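Local coordinates for imelysin (Bacteroides ovatus ATCC 8483, PDB 3OYV), which belongs to the imelysin-like outer-membrane proteins implicated in bacterial iron uptake and is probably a metal-binding protein, at residues A[298-303]-A[337-342]. Numbering follows the deposited sequence.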
loop_
_atom_site.group_PDB
_atom_site.type_symbol
_atom_site.label_atom_id
_atom_site.label_comp_id
_atom_site.label_asym_id
_atom_site.label_seq_id
_atom_site.Cartn_x
_atom_site.Cartn_y
_atom_site.Cartn_z
ATOM N N LEU A 298 10.657 -3.496 -6.402
ATOM C CA LEU A 298 10.490 -3.075 -5.011
ATOM C C LEU A 298 9.069 -3.292 -4.485
ATOM O O LEU A 298 8.896 -3.808 -3.373
ATOM C CB LEU A 298 10.988 -1.643 -4.864
ATOM C CG LEU A 298 11.168 -1.134 -3.431
ATOM C CD1 LEU A 298 11.879 -2.149 -2.495
ATOM C CD2 LEU A 298 11.855 0.227 -3.413
ATOM N N ASP A 299 8.066 -2.885 -5.261
ATOM C CA ASP A 299 6.674 -3.034 -4.828
ATOM C C ASP A 299 6.344 -4.520 -4.582
ATOM O O ASP A 299 5.906 -4.876 -3.492
ATOM C CB ASP A 299 5.754 -2.383 -5.865
ATOM C CG ASP A 299 4.293 -2.491 -5.549
ATOM O OD1 ASP A 299 3.848 -2.683 -4.418
ATOM O OD2 ASP A 299 3.500 -2.250 -6.482
ATOM N N PRO A 300 6.608 -5.406 -5.552
ATOM C CA PRO A 300 6.325 -6.805 -5.251
ATOM C C PRO A 300 7.209 -7.436 -4.156
ATOM O O PRO A 300 6.806 -8.433 -3.535
ATOM C CB PRO A 300 6.486 -7.516 -6.616
ATOM C CG PRO A 300 7.223 -6.592 -7.460
ATOM C CD PRO A 300 6.876 -5.200 -6.989
ATOM N N ASN A 301 8.363 -6.843 -3.909
ATOM C CA ASN A 301 9.181 -7.282 -2.762
ATOM C C ASN A 301 8.604 -6.861 -1.414
ATOM O O ASN A 301 8.904 -7.485 -0.401
ATOM C CB ASN A 301 10.611 -6.764 -2.917
ATOM C CG ASN A 301 11.476 -7.687 -3.714
ATOM O OD1 ASN A 301 11.061 -8.770 -4.073
ATOM N ND2 ASN A 301 12.715 -7.260 -3.992
HETATM N N MSE A 302 7.796 -5.818 -1.428
HETATM C CA MSE A 302 7.189 -5.292 -0.204
HETATM C C MSE A 302 5.749 -5.727 0.031
HETATM O O MSE A 302 5.269 -5.705 1.169
HETATM C CB MSE A 302 7.271 -3.786 -0.233
HETATM C CG MSE A 302 8.715 -3.329 -0.184
HETATM SE SE MSE A 302 8.876 -1.370 -0.104
HETATM C CE MSE A 302 8.249 -1.002 1.642
ATOM N N ASP A 303 5.039 -6.088 -1.043
ATOM C CA ASP A 303 3.583 -6.160 -0.951
ATOM C C ASP A 303 2.917 -7.090 -1.950
ATOM O O ASP A 303 1.842 -6.789 -2.441
ATOM C CB ASP A 303 3.000 -4.745 -1.124
ATOM C CG ASP A 303 1.562 -4.622 -0.632
ATOM O OD1 ASP A 303 1.212 -5.216 0.416
ATOM O OD2 ASP A 303 0.796 -3.890 -1.305
ATOM N N SER A 337 14.243 -13.548 0.087
ATOM C CA SER A 337 13.185 -14.435 -0.254
ATOM C C SER A 337 12.450 -14.033 -1.538
ATOM O O SER A 337 12.451 -12.867 -1.948
ATOM C CB SER A 337 12.197 -14.455 0.894
ATOM O OG SER A 337 12.776 -14.900 2.133
ATOM N N ALA A 338 11.781 -15.011 -2.118
ATOM C CA ALA A 338 10.907 -14.800 -3.274
ATOM C C ALA A 338 9.776 -13.835 -2.914
ATOM O O ALA A 338 9.308 -13.778 -1.770
ATOM C CB ALA A 338 10.337 -16.129 -3.738
ATOM N N GLN A 339 9.335 -13.096 -3.925
ATOM C CA GLN A 339 8.262 -12.105 -3.769
ATOM C C GLN A 339 7.016 -12.680 -3.104
ATOM O O GLN A 339 6.445 -12.049 -2.196
ATOM C CB GLN A 339 7.936 -11.511 -5.150
ATOM C CG GLN A 339 9.035 -10.601 -5.664
ATOM C CD GLN A 339 8.853 -10.124 -7.071
ATOM O OE1 GLN A 339 7.951 -10.573 -7.778
ATOM N NE2 GLN A 339 9.711 -9.191 -7.489
ATOM N N ASN A 340 6.602 -13.878 -3.503
ATOM C CA ASN A 340 5.357 -14.453 -3.035
ATOM C C ASN A 340 5.423 -15.170 -1.670
ATOM O O ASN A 340 4.447 -15.763 -1.229
ATOM C CB ASN A 340 4.709 -15.328 -4.124
ATOM C CG ASN A 340 5.499 -16.555 -4.434
ATOM O OD1 ASN A 340 6.447 -16.891 -3.722
ATOM N ND2 ASN A 340 5.101 -17.268 -5.507
ATOM N N VAL A 341 6.578 -15.084 -1.009
ATOM C CA VAL A 341 6.718 -15.534 0.381
ATOM C C VAL A 341 7.411 -14.468 1.235
ATOM O O VAL A 341 7.968 -14.770 2.284
ATOM C CB VAL A 341 7.441 -16.905 0.477
ATOM C CG1 VAL A 341 6.619 -18.008 -0.220
ATOM C CG2 VAL A 341 8.882 -16.803 -0.047
ATOM N N ARG A 342 7.294 -13.206 0.839
ATOM C CA ARG A 342 7.795 -12.102 1.666
ATOM C C ARG A 342 6.733 -10.985 1.696
ATOM O O ARG A 342 5.573 -11.180 1.285
ATOM C CB ARG A 342 9.142 -11.594 1.143
ATOM C CG ARG A 342 9.040 -10.958 -0.218
ATOM C CD ARG A 342 10.399 -10.713 -0.813
ATOM N NE ARG A 342 11.093 -9.494 -0.381
ATOM C CZ ARG A 342 12.381 -9.220 -0.573
ATOM N NH1 ARG A 342 13.243 -10.133 -1.054
ATOM N NH2 ARG A 342 12.847 -8.041 -0.248
HETATM O O HOH W 1 5.994 -9.375 -1.101
HETATM O O HOH W 2 12.550 -11.179 -4.401
#
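Arg342 reaches from the loop ahead of helix 343-351 to the short helix 298-303 and lays its guanidinium against the side-chain amide of Asn301. Beyond its CB, Arg342 CG lies 3.5 Å from Asn301 O, and CD passes the same oxygen. The bend at chi3 (-82°) turns NE onto a lone pair of that carbonyl, Arg342 NE to Asn301 O, 3.0 Å, though the N-H points off the line (136°). At CZ the flat groups stack, their planes 11° apart, with Asn301 CG 3.6 Å from Arg342 CZ. NH1 donates an almost straight bond to Ser337 O and also forms a salt bridge with Glu336, and NH2 one with Asp38 of helix 21-47. Beside this stack, Pro300 CB lies 3.6 Å from CD of the extended Gln339 side chain. One water bridges Pro300 O and Gln339 O, another Asn301 OD1 and Ser337 O. A leucine in place of Arg342 would probably cost Glu336 and Asp38 these salt bridges and leave Asn301 O without its NE donor. Two carboxylates, two backbone carbonyls and a stacked amide thus fix the guanidinium's rotation: hydrogen bond and stack join the loop to the short helix, while its charge, probably retained, ties in helix 21-47 through Asp38.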